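Local atomic coordinates of phosphatidylserine synthase (Haemophilus influenzae, PDB entry 3HSI), a protein that belongs to the phospholipase D superfamily and is built on two large mixed beta sheets flanked by helices. Residues K39-E44 / Y175-H180; K144-V147 / V152-S155; V188-D193 / P248-G253. All coordinates share one frame; numbering follows the deposited sequence.

In the fold
Contact 2 is buried and lies nearest the centre of the chain. It is a beta hairpin held by backbone bonds. Contact 1 touches it, because strand 171-179 pairs with strand 151-155 and helix 35-48 packs on Leu-153. Contact 1 is a surface contact, and it rests on one polar bond between two long side chains. Contact 3 is buried, but purely aromatic. Val-147 of contact 2 touches Val-188 on the helix of contact 3. Helix 35-48 covers the Phe-146 and Leu-153 face of the hairpin, and helix 181-195 the Val-147 and Val-152 face. Contacts 1 and 2 stay within one sheet and its helix, whereas contact 3 reaches across to a strand of the other sheet.

Contact 1. Residues K39-E44 / Y175-H180; sequences KTQIIE and YQKITH
Lys-177 swings the end of its chain over the side-chain amide of Gln-41. This joins helix 35-48 to strand 171-179 in the phospholipase D fold, where the helix packs on one face of a mixed sheet. The two side chains cross at about a right angle. Lys-177 NZ donates a hydrogen bond to Gln-41 OE1 at 3.2 Å. The donor does not use a lone pair in the amide plane. It sits above the carbonyl plane, 65° out of it. Lys-177 CE lies 3.4 Å from Gln-41 OE1, so the last methylene rides on the same oxygen.

Both side chains are bent where they meet. Gln-41 folds at chi2 (-43°). Lys-177 turns at chi2 and chi3. The backbones stay well apart, with Gln-41 CA and Lys-177 CA separated by 8.6 Å. The contact buries just 75 Å², and neither residue is fully buried.

The apolar side of the helix faces inward. Ile-42 packs there on Leu-153 of the neighbouring strand and on Ile-69 of helix 64-79. On the strand side, the backbone of Lys-177 pairs with Glu-30.

One turn further along the helix, Glu-44 extends the polar group. Glu-44 OE1 is 6.0 Å from Lys-177 NZ. The opposite charges probably attract across this gap, but they do not touch. The amide of Gln-41 lies between them: its NE2 gives a weak hydrogen bond to Glu-44 OE1, 3.2 Å long and bent to 124° at the hydrogen.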
ATOM      1  N   LYS C  39      24.020  -7.740 -24.158  1.00 21.93           N
ATOM      2  CA  LYS C  39      25.239  -8.165 -23.506  1.00 21.87           C
ATOM      3  C   LYS C  39      26.487  -7.646 -24.237  1.00 22.07           C
ATOM      4  O   LYS C  39      27.407  -7.124 -23.631  1.00 22.16           O
ATOM      5  CB  LYS C  39      25.309  -9.681 -23.424  1.00 21.73           C
ATOM      6  CG  LYS C  39      26.564 -10.131 -22.675  1.00 21.87           C
ATOM      7  CD  LYS C  39      26.683 -11.622 -22.545  1.00 24.59           C
ATOM      8  CE  LYS C  39      27.991 -11.971 -21.917  1.00 24.63           C
ATOM      9  NZ  LYS C  39      28.209 -13.448 -21.950  1.00 25.80           N
ATOM     10  N   THR C  40      26.523  -7.794 -25.548  1.00 22.60           N
ATOM     11  CA  THR C  40      27.689  -7.325 -26.292  1.00 23.27           C
ATOM     12  C   THR C  40      27.902  -5.809 -26.155  1.00 23.37           C
ATOM     13  O   THR C  40      29.023  -5.361 -25.940  1.00 23.75           O
ATOM     14  CB  THR C  40      27.536  -7.735 -27.733  1.00 23.48           C
ATOM     15  OG1 THR C  40      27.223  -9.134 -27.738  1.00 25.54           O
ATOM     16  CG2 THR C  40      28.849  -7.497 -28.519  1.00 22.17           C
ATOM     17  N   GLN C  41      26.820  -5.038 -26.269  1.00 23.13           N
ATOM     18  CA  GLN C  41      26.888  -3.590 -26.089  1.00 24.03           C
ATOM     19  C   GLN C  41      27.372  -3.165 -24.697  1.00 22.87           C
ATOM     20  O   GLN C  41      28.285  -2.359 -24.597  1.00 22.99           O
ATOM     21  CB  GLN C  41      25.560  -2.893 -26.452  1.00 23.63           C
ATOM     22  CG  GLN C  41      25.393  -2.617 -27.938  1.00 27.56           C
ATOM     23  CD  GLN C  41      26.654  -2.086 -28.604  1.00 30.83           C
ATOM     24  OE1 GLN C  41      27.221  -1.088 -28.184  1.00 32.81           O
ATOM     25  NE2 GLN C  41      27.110  -2.777 -29.631  1.00 33.11           N
ATOM     26  N   ILE C  42      26.800  -3.734 -23.643  1.00 23.20           N
ATOM     27  CA  ILE C  42      27.281  -3.486 -22.272  1.00 23.27           C
ATOM     28  C   ILE C  42      28.806  -3.646 -22.215  1.00 23.77           C
ATOM     29  O   ILE C  42      29.506  -2.729 -21.837  1.00 23.56           O
ATOM     30  CB  ILE C  42      26.613  -4.403 -21.219  1.00 23.61           C
ATOM     31  CG1 ILE C  42      25.129  -4.088 -21.104  1.00 21.54           C
ATOM     32  CG2 ILE C  42      27.283  -4.239 -19.829  1.00 21.91           C
ATOM     33  CD1 ILE C  42      24.366  -5.219 -20.454  1.00 21.48           C
ATOM     34  N   ILE C  43      29.302  -4.798 -22.626  1.00 24.08           N
ATOM     35  CA  ILE C  43      30.728  -5.064 -22.606  1.00 24.74           C
ATOM     36  C   ILE C  43      31.576  -4.039 -23.384  1.00 25.04           C
ATOM     37  O   ILE C  43      32.551  -3.508 -22.855  1.00 24.55           O
ATOM     38  CB  ILE C  43      31.032  -6.486 -23.068  1.00 25.11           C
ATOM     39  CG1 ILE C  43      30.413  -7.472 -22.068  1.00 25.29           C
ATOM     40  CG2 ILE C  43      32.564  -6.688 -23.201  1.00 23.91           C
ATOM     41  CD1 ILE C  43      30.577  -8.959 -22.446  1.00 26.21           C
ATOM     42  N   GLU C  44      31.163  -3.731 -24.606  1.00 25.05           N
ATOM     43  CA  GLU C  44      31.875  -2.787 -25.467  1.00 25.30           C
ATOM     44  C   GLU C  44      31.896  -1.359 -24.865  1.00 24.67           C
ATOM     45  O   GLU C  44      32.917  -0.616 -24.933  1.00 22.94           O
ATOM     46  CB  GLU C  44      31.154  -2.766 -26.811  1.00 26.49           C
ATOM     47  CG  GLU C  44      31.938  -2.174 -27.924  1.00 31.98           C
ATOM     48  CD  GLU C  44      31.259  -2.357 -29.277  1.00 37.82           C
ATOM     49  OE1 GLU C  44      30.247  -3.091 -29.356  1.00 41.48           O
ATOM     50  OE2 GLU C  44      31.746  -1.763 -30.267  1.00 39.82           O
ATOM     51  N   TYR C 175      15.953  -2.744 -25.885  1.00 23.67           N
ATOM     52  CA  TYR C 175      17.235  -2.112 -25.573  1.00 23.10           C
ATOM     53  C   TYR C 175      17.462  -0.969 -26.531  1.00 23.27           C
ATOM     54  O   TYR C 175      17.435  -1.166 -27.750  1.00 22.15           O
ATOM     55  CB  TYR C 175      18.402  -3.133 -25.698  1.00 23.68           C
ATOM     56  CG  TYR C 175      17.986  -4.543 -25.328  1.00 21.62           C
ATOM     57  CD1 TYR C 175      18.080  -5.003 -24.018  1.00 20.97           C
ATOM     58  CD2 TYR C 175      17.433  -5.391 -26.280  1.00 22.30           C
ATOM     59  CE1 TYR C 175      17.693  -6.290 -23.681  1.00 21.19           C
ATOM     60  CE2 TYR C 175      17.018  -6.680 -25.949  1.00 20.00           C
ATOM     61  CZ  TYR C 175      17.137  -7.119 -24.656  1.00 20.83           C
ATOM     62  OH  TYR C 175      16.697  -8.386 -24.353  1.00 19.87           O
ATOM     63  N   GLN C 176      17.685   0.224 -25.987  1.00 22.99           N
ATOM     64  CA  GLN C 176      17.970   1.374 -26.824  1.00 22.87           C
ATOM     65  C   GLN C 176      19.273   2.032 -26.428  1.00 22.99           C
ATOM     66  O   GLN C 176      19.506   2.345 -25.257  1.00 22.93           O
ATOM     67  CB  GLN C 176      16.844   2.390 -26.789  1.00 22.34           C
ATOM     68  CG  GLN C 176      15.591   1.880 -27.408  1.00 23.86           C
ATOM     69  CD  GLN C 176      14.795   1.047 -26.437  1.00 23.78           C
ATOM     70  OE1 GLN C 176      14.900   1.231 -25.222  1.00 28.18           O
ATOM     71  NE2 GLN C 176      14.001   0.117 -26.957  1.00 22.94           N
ATOM     72  N   LYS C 177      20.112   2.240 -27.427  1.00 22.63           N
ATOM     73  CA  LYS C 177      21.365   2.940 -27.244  1.00 23.28           C
ATOM     74  C   LYS C 177      21.251   4.363 -27.815  1.00 23.30           C
ATOM     75  O   LYS C 177      20.919   4.550 -28.992  1.00 22.95           O
ATOM     76  CB  LYS C 177      22.518   2.164 -27.915  1.00 23.28           C
ATOM     77  CG  LYS C 177      23.852   2.456 -27.265  1.00 24.60           C
ATOM     78  CD  LYS C 177      24.951   2.630 -28.252  1.00 26.35           C
ATOM     79  CE  LYS C 177      25.156   1.440 -29.095  1.00 27.47           C
ATOM     80  NZ  LYS C 177      26.488   1.575 -29.741  1.00 31.75           N
ATOM     81  N   ILE C 178      21.460   5.359 -26.951  1.00 23.44           N
ATOM     82  CA  ILE C 178      21.419   6.755 -27.350  1.00 23.62           C
ATOM     83  C   ILE C 178      22.712   7.467 -26.979  1.00 24.18           C
ATOM     84  O   ILE C 178      23.058   7.621 -25.801  1.00 23.31           O
ATOM     85  CB  ILE C 178      20.207   7.523 -26.746  1.00 24.00           C
ATOM     86  CG1 ILE C 178      18.898   6.855 -27.126  1.00 24.04           C
ATOM     87  CG2 ILE C 178      20.184   8.958 -27.251  1.00 21.27           C
ATOM     88  CD1 ILE C 178      17.833   6.948 -26.020  1.00 28.97           C
ATOM     89  N   THR C 179      23.419   7.872 -28.013  1.00 24.36           N
ATOM     90  CA  THR C 179      24.631   8.646 -27.897  1.00 26.63           C
ATOM     91  C   THR C 179      24.277  10.144 -27.899  1.00 26.50           C
ATOM     92  O   THR C 179      24.036  10.733 -28.947  1.00 26.86           O
ATOM     93  CB  THR C 179      25.560   8.322 -29.064  1.00 27.05           C
ATOM     94  OG1 THR C 179      25.878   6.912 -29.031  1.00 31.01           O
ATOM     95  CG2 THR C 179      26.840   9.111 -28.933  1.00 28.99           C
ATOM     96  N   HIS C 180      24.214  10.744 -26.712  1.00 26.32           N
ATOM     97  CA  HIS C 180      23.766  12.125 -26.568  1.00 26.17           C
ATOM     98  C   HIS C 180      24.260  12.691 -25.237  1.00 25.27           C
ATOM     99  O   HIS C 180      23.709  12.387 -24.157  1.00 23.77           O
ATOM    100  CB  HIS C 180      22.234  12.199 -26.624  1.00 27.49           C
ATOM    101  CG  HIS C 180      21.706  13.571 -26.887  1.00 31.29           C
ATOM    102  ND1 HIS C 180      22.196  14.693 -26.253  1.00 36.13           N
ATOM    103  CD2 HIS C 180      20.742  14.006 -27.734  1.00 36.95           C
ATOM    104  CE1 HIS C 180      21.555  15.762 -26.695  1.00 39.86           C
ATOM    105  NE2 HIS C 180      20.666  15.372 -27.594  1.00 40.31           N
TER

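Contact 2. Residues K144-V147 / V152-S155; sequences KGFV and VLYS
The beta hairpin of strands 146-148 and 151-155 belongs to the phospholipase D active site motif. Lys-144, just before its first strand, matches the lysine of the HKD signature. Phe-146 and Leu-153 form an antiparallel hydrogen-bonded pair. Phe-146 N donates to Leu-153 O at 3.0 Å, and Leu-153 N returns a straighter bond to Phe-146 O at 2.8 Å. Phe-146 O also receives a CA-H...O contact from Val-152 CA.

Next comes the non-hydrogen-bonded pair of Val-147 and Val-152. Val-147 CG2 meets Val-152 CG2 at 4.1 Å, on the face covered by helix 181-195. Phe-146 and Leu-153 point to the other face, against Phe-38 of helix 35-48.

Gly-145 has phi/psi of 131°/135°, backbone angles that suit glycine. The Tyr-154 ring lies close to its CA. The OH of Tyr-154 is hydrogen-bonded to Asn-393 OD1, which also accepts from Lys-144 N. The Lys-144 and Tyr-154 side chains cross at about a right angle. CB and CG of Lys-144 pass close to Ser-155 O, and the bend at chi2 (-66°) brings CD beside the same oxygen. In a CH-pi contact, Lys-144 CB sits over one face of the Tyr-154 ring, 4.0 Å from the centroid.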
ATOM      1  N   LYS C 144      15.493   2.921 -14.722  1.00 24.38           N
ATOM      2  CA  LYS C 144      16.412   2.260 -15.660  1.00 23.80           C
ATOM      3  C   LYS C 144      17.410   3.212 -16.261  1.00 23.69           C
ATOM      4  O   LYS C 144      17.244   4.433 -16.194  1.00 23.74           O
ATOM      5  CB  LYS C 144      15.644   1.598 -16.814  1.00 24.22           C
ATOM      6  CG  LYS C 144      14.447   0.780 -16.403  1.00 25.00           C
ATOM      7  CD  LYS C 144      14.849  -0.458 -15.581  1.00 26.91           C
ATOM      8  CE  LYS C 144      13.613  -1.137 -14.959  1.00 29.77           C
ATOM      9  NZ  LYS C 144      14.025  -2.352 -14.182  1.00 33.09           N
ATOM     10  N   GLY C 145      18.465   2.666 -16.863  1.00 23.95           N
ATOM     11  CA  GLY C 145      19.426   3.504 -17.561  1.00 22.92           C
ATOM     12  C   GLY C 145      20.825   3.138 -17.135  1.00 23.56           C
ATOM     13  O   GLY C 145      21.080   2.938 -15.950  1.00 23.27           O
ATOM     14  N   PHE C 146      21.714   3.018 -18.122  1.00 23.29           N
ATOM     15  CA  PHE C 146      23.127   2.877 -17.924  1.00 23.03           C
ATOM     16  C   PHE C 146      23.746   4.038 -18.684  1.00 22.99           C
ATOM     17  O   PHE C 146      23.405   4.293 -19.828  1.00 22.44           O
ATOM     18  CB  PHE C 146      23.665   1.595 -18.572  1.00 23.89           C
ATOM     19  CG  PHE C 146      23.007   0.330 -18.119  1.00 24.46           C
ATOM     20  CD1 PHE C 146      22.227   0.280 -16.970  1.00 26.64           C
ATOM     21  CD2 PHE C 146      23.204  -0.835 -18.840  1.00 27.45           C
ATOM     22  CE1 PHE C 146      21.630  -0.908 -16.554  1.00 27.70           C
ATOM     23  CE2 PHE C 146      22.631  -2.032 -18.432  1.00 29.17           C
ATOM     24  CZ  PHE C 146      21.838  -2.069 -17.269  1.00 28.63           C
ATOM     25  N   VAL C 147      24.669   4.747 -18.053  1.00 22.98           N
ATOM     26  CA  VAL C 147      25.342   5.818 -18.727  1.00 21.90           C
ATOM     27  C   VAL C 147      26.812   5.481 -18.739  1.00 22.53           C
ATOM     28  O   VAL C 147      27.395   5.230 -17.691  1.00 21.83           O
ATOM     29  CB  VAL C 147      25.094   7.170 -18.026  1.00 22.40           C
ATOM     30  CG1 VAL C 147      25.930   8.309 -18.684  1.00 21.24           C
ATOM     31  CG2 VAL C 147      23.584   7.498 -17.981  1.00 22.08           C
ATOM     32  N   VAL C 152      23.817   6.682 -23.416  1.00 24.41           N
ATOM     33  CA  VAL C 152      22.780   6.032 -22.633  1.00 22.99           C
ATOM     34  C   VAL C 152      22.395   4.672 -23.241  1.00 23.13           C
ATOM     35  O   VAL C 152      22.068   4.583 -24.426  1.00 22.35           O
ATOM     36  CB  VAL C 152      21.541   6.909 -22.456  1.00 23.32           C
ATOM     37  CG1 VAL C 152      20.459   6.154 -21.712  1.00 23.10           C
ATOM     38  CG2 VAL C 152      21.884   8.173 -21.670  1.00 24.28           C
ATOM     39  N   LEU C 153      22.442   3.619 -22.420  1.00 22.34           N
ATOM     40  CA  LEU C 153      21.874   2.330 -22.804  1.00 22.57           C
ATOM     41  C   LEU C 153      20.652   2.113 -21.918  1.00 22.26           C
ATOM     42  O   LEU C 153      20.780   1.937 -20.714  1.00 22.60           O
ATOM     43  CB  LEU C 153      22.908   1.211 -22.649  1.00 21.21           C
ATOM     44  CG  LEU C 153      22.575  -0.179 -23.208  1.00 23.06           C
ATOM     45  CD1 LEU C 153      22.247  -0.138 -24.717  1.00 22.01           C
ATOM     46  CD2 LEU C 153      23.728  -1.185 -22.968  1.00 20.08           C
ATOM     47  N   TYR C 154      19.472   2.169 -22.515  1.00 22.72           N
ATOM     48  CA  TYR C 154      18.236   2.116 -21.750  1.00 23.30           C
ATOM     49  C   TYR C 154      17.531   0.783 -21.981  1.00 23.64           C
ATOM     50  O   TYR C 154      17.357   0.360 -23.127  1.00 24.21           O
ATOM     51  CB  TYR C 154      17.322   3.290 -22.112  1.00 23.03           C
ATOM     52  CG  TYR C 154      16.168   3.480 -21.140  1.00 24.91           C
ATOM     53  CD1 TYR C 154      16.270   4.372 -20.067  1.00 22.69           C
ATOM     54  CD2 TYR C 154      14.968   2.744 -21.285  1.00 24.09           C
ATOM     55  CE1 TYR C 154      15.210   4.528 -19.163  1.00 23.46           C
ATOM     56  CE2 TYR C 154      13.929   2.889 -20.399  1.00 23.50           C
ATOM     57  CZ  TYR C 154      14.049   3.786 -19.336  1.00 24.34           C
ATOM     58  OH  TYR C 154      13.004   3.916 -18.449  1.00 24.95           O
ATOM     59  N   SER C 155      17.104   0.142 -20.895  1.00 22.76           N
ATOM     60  CA  SER C 155      16.429  -1.141 -20.984  1.00 23.95           C
ATOM     61  C   SER C 155      15.741  -1.504 -19.678  1.00 23.90           C
ATOM     62  O   SER C 155      16.191  -1.109 -18.590  1.00 24.30           O
ATOM     63  CB  SER C 155      17.425  -2.260 -21.290  1.00 23.58           C
ATOM     64  OG  SER C 155      16.727  -3.477 -21.407  1.00 24.01           O
TER

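Contact 3. Residues V188-D193 / P248-G253; sequences VNFIND and PLFGLG
Phe-190 and Phe-250 both hold CG anti to the backbone N, with chi1 at 179° and 174°. This torsion carries the Phe-190 ring out from helix 181-195 toward strand 245-252, while the Phe-250 ring runs largely across its path and turns one face to it. The backbones remain far apart: Phe-190 CA and Phe-250 CA are 9.5 Å from each other. The two phenylalanines close the distance, and 94 Å² is buried between the segments.

The side chains cross at about a right angle. Phe-190 leads with its far end. Its CZ lies over one face of the Phe-250 ring, 3.3 Å above the plane and offset toward the rim. The nearest atom there is Phe-250 CD1, 3.4 Å from Phe-190 CZ, and Phe-250 CG is almost as close. The ring centroids are 4.8 Å apart and the planes meet at 50°. The ring pair is oblique. No hydrogen bond spans the contact, which is wholly apolar.

On the helix, Val-188 O accepts two bonds from Asn-192. Asn-192 N gives the usual helical bond, and Asn-192 ND2 adds a side-chain bond of 3.2 Å to Val-188 O. The two donors reach it from opposite faces of its plane. Asn-192 ND2 also binds Tyr-54 OH.

Tyr-232 stacks on Phe-190 and also touches Phe-250, making a three-ring cluster. Leu-226 of helix 216-229 packs on Phe-250. Helix 181-195 lies against strand 52-56 of one sheet through Val-188 and Ile-191, while strand 245-252 pairs with strand 391-398 in the other.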
ATOM      1  N   VAL C 188      22.739  11.297 -15.232  1.00 21.86           N
ATOM      2  CA  VAL C 188      23.720  11.289 -14.166  1.00 21.89           C
ATOM      3  C   VAL C 188      23.418  12.369 -13.106  1.00 21.80           C
ATOM      4  O   VAL C 188      23.608  12.135 -11.927  1.00 21.14           O
ATOM      5  CB  VAL C 188      25.135  11.529 -14.754  1.00 22.22           C
ATOM      6  CG1 VAL C 188      26.163  11.839 -13.641  1.00 19.97           C
ATOM      7  CG2 VAL C 188      25.534  10.347 -15.653  1.00 18.28           C
ATOM      8  N   ASN C 189      22.987  13.554 -13.540  1.00 22.47           N
ATOM      9  CA  ASN C 189      22.592  14.598 -12.602  1.00 22.65           C
ATOM     10  C   ASN C 189      21.422  14.165 -11.699  1.00 23.10           C
ATOM     11  O   ASN C 189      21.440  14.405 -10.487  1.00 22.39           O
ATOM     12  CB  ASN C 189      22.286  15.900 -13.318  1.00 22.16           C
ATOM     13  CG  ASN C 189      23.543  16.625 -13.756  1.00 24.90           C
ATOM     14  OD1 ASN C 189      24.630  16.377 -13.251  1.00 25.79           O
ATOM     15  ND2 ASN C 189      23.390  17.554 -14.680  1.00 26.37           N
ATOM     16  N   PHE C 190      20.442  13.493 -12.288  1.00 23.44           N
ATOM     17  CA  PHE C 190      19.278  12.987 -11.535  1.00 23.67           C
ATOM     18  C   PHE C 190      19.741  12.009 -10.468  1.00 23.56           C
ATOM     19  O   PHE C 190      19.306  12.051  -9.299  1.00 23.16           O
ATOM     20  CB  PHE C 190      18.257  12.313 -12.486  1.00 23.18           C
ATOM     21  CG  PHE C 190      17.060  11.744 -11.772  1.00 24.35           C
ATOM     22  CD1 PHE C 190      16.048  12.574 -11.315  1.00 24.10           C
ATOM     23  CD2 PHE C 190      16.982  10.387 -11.485  1.00 25.42           C
ATOM     24  CE1 PHE C 190      14.950  12.045 -10.609  1.00 26.04           C
ATOM     25  CE2 PHE C 190      15.875   9.851 -10.770  1.00 24.10           C
ATOM     26  CZ  PHE C 190      14.874  10.677 -10.345  1.00 23.24           C
ATOM     27  N   ILE C 191      20.648  11.132 -10.881  1.00 24.31           N
ATOM     28  CA  ILE C 191      21.170  10.099 -10.012  1.00 24.52           C
ATOM     29  C   ILE C 191      21.898  10.738  -8.845  1.00 25.94           C
ATOM     30  O   ILE C 191      21.596  10.425  -7.692  1.00 25.79           O
ATOM     31  CB  ILE C 191      22.079   9.118 -10.777  1.00 25.10           C
ATOM     32  CG1 ILE C 191      21.202   8.251 -11.713  1.00 24.40           C
ATOM     33  CG2 ILE C 191      22.891   8.257  -9.815  1.00 21.27           C
ATOM     34  CD1 ILE C 191      22.019   7.480 -12.706  1.00 24.76           C
ATOM     35  N   ASN C 192      22.826  11.648  -9.148  1.00 26.34           N
ATOM     36  CA  ASN C 192      23.584  12.314  -8.109  1.00 27.72           C
ATOM     37  C   ASN C 192      22.702  13.191  -7.237  1.00 27.56           C
ATOM     38  O   ASN C 192      22.785  13.097  -6.021  1.00 28.22           O
ATOM     39  CB  ASN C 192      24.706  13.177  -8.691  1.00 28.50           C
ATOM     40  CG  ASN C 192      25.973  12.406  -8.922  1.00 31.04           C
ATOM     41  OD1 ASN C 192      26.732  12.166  -7.988  1.00 35.16           O
ATOM     42  ND2 ASN C 192      26.237  12.045 -10.172  1.00 32.05           N
ATOM     43  N   ASP C 193      21.860  14.018  -7.865  1.00 27.45           N
ATOM     44  CA  ASP C 193      21.035  15.010  -7.176  1.00 27.67           C
ATOM     45  C   ASP C 193      19.868  14.417  -6.431  1.00 26.69           C
ATOM     46  O   ASP C 193      19.540  14.911  -5.361  1.00 26.31           O
ATOM     47  CB  ASP C 193      20.473  16.068  -8.143  1.00 28.21           C
ATOM     48  CG  ASP C 193      21.552  16.943  -8.754  1.00 32.58           C
ATOM     49  OD1 ASP C 193      22.750  16.796  -8.408  1.00 36.99           O
ATOM     50  OD2 ASP C 193      21.212  17.795  -9.601  1.00 38.25           O
ATOM     51  N   PRO C 248      13.028  13.156 -20.764  1.00 20.17           N
ATOM     52  CA  PRO C 248      13.232  12.191 -19.674  1.00 18.94           C
ATOM     53  C   PRO C 248      12.257  12.410 -18.517  1.00 18.38           C
ATOM     54  O   PRO C 248      12.080  13.523 -18.055  1.00 17.99           O
ATOM     55  CB  PRO C 248      14.658  12.495 -19.193  1.00 19.58           C
ATOM     56  CG  PRO C 248      14.828  13.925 -19.418  1.00 19.45           C
ATOM     57  CD  PRO C 248      14.018  14.242 -20.704  1.00 20.23           C
ATOM     58  N   LEU C 249      11.683  11.335 -18.010  1.00 17.95           N
ATOM     59  CA  LEU C 249      10.510  11.443 -17.129  1.00 17.74           C
ATOM     60  C   LEU C 249      10.736  10.599 -15.903  1.00 17.51           C
ATOM     61  O   LEU C 249      11.310   9.542 -16.020  1.00 17.76           O
ATOM     62  CB  LEU C 249       9.272  10.910 -17.879  1.00 18.10           C
ATOM     63  CG  LEU C 249       8.787  11.667 -19.127  1.00 20.86           C
ATOM     64  CD1 LEU C 249       7.609  10.936 -19.782  1.00 22.15           C
ATOM     65  CD2 LEU C 249       8.382  13.118 -18.734  1.00 20.58           C
ATOM     66  N   PHE C 250      10.251  11.046 -14.744  1.00 18.09           N
ATOM     67  CA  PHE C 250      10.365  10.293 -13.482  1.00 18.55           C
ATOM     68  C   PHE C 250       9.013  10.225 -12.760  1.00 18.42           C
ATOM     69  O   PHE C 250       8.222  11.143 -12.814  1.00 20.29           O
ATOM     70  CB  PHE C 250      11.457  10.890 -12.562  1.00 17.37           C
ATOM     71  CG  PHE C 250      11.521  10.248 -11.184  1.00 18.86           C
ATOM     72  CD1 PHE C 250      12.053   8.967 -11.018  1.00 18.99           C
ATOM     73  CD2 PHE C 250      11.007  10.910 -10.069  1.00 16.31           C
ATOM     74  CE1 PHE C 250      12.098   8.365  -9.780  1.00 20.30           C
ATOM     75  CE2 PHE C 250      11.043  10.320  -8.817  1.00 19.48           C
ATOM     76  CZ  PHE C 250      11.580   9.043  -8.665  1.00 22.10           C
ATOM     77  N   GLY C 251       8.746   9.135 -12.082  1.00 18.57           N
ATOM     78  CA  GLY C 251       7.543   9.066 -11.260  1.00 18.78           C
ATOM     79  C   GLY C 251       7.748   8.147 -10.093  1.00 18.58           C
ATOM     80  O   GLY C 251       8.380   7.086 -10.226  1.00 17.34           O
ATOM     81  N   LEU C 252       7.221   8.563  -8.948  1.00 19.07           N
ATOM     82  CA  LEU C 252       7.118   7.691  -7.798  1.00 20.35           C
ATOM     83  C   LEU C 252       5.895   8.084  -6.992  1.00 20.94           C
ATOM     84  O   LEU C 252       5.807   9.209  -6.569  1.00 21.50           O
ATOM     85  CB  LEU C 252       8.401   7.795  -6.922  1.00 20.13           C
ATOM     86  CG  LEU C 252       8.393   7.188  -5.508  1.00 20.78           C
ATOM     87  CD1 LEU C 252       8.113   5.704  -5.543  1.00 19.82           C
ATOM     88  CD2 LEU C 252       9.710   7.489  -4.716  1.00 17.62           C
ATOM     89  N   GLY C 253       4.986   7.140  -6.738  1.00 22.40           N
ATOM     90  CA  GLY C 253       3.831   7.415  -5.887  1.00 22.45           C
ATOM     91  C   GLY C 253       2.643   7.870  -6.712  1.00 22.76           C
ATOM     92  O   GLY C 253       2.766   8.160  -7.893  1.00 23.06           O
TER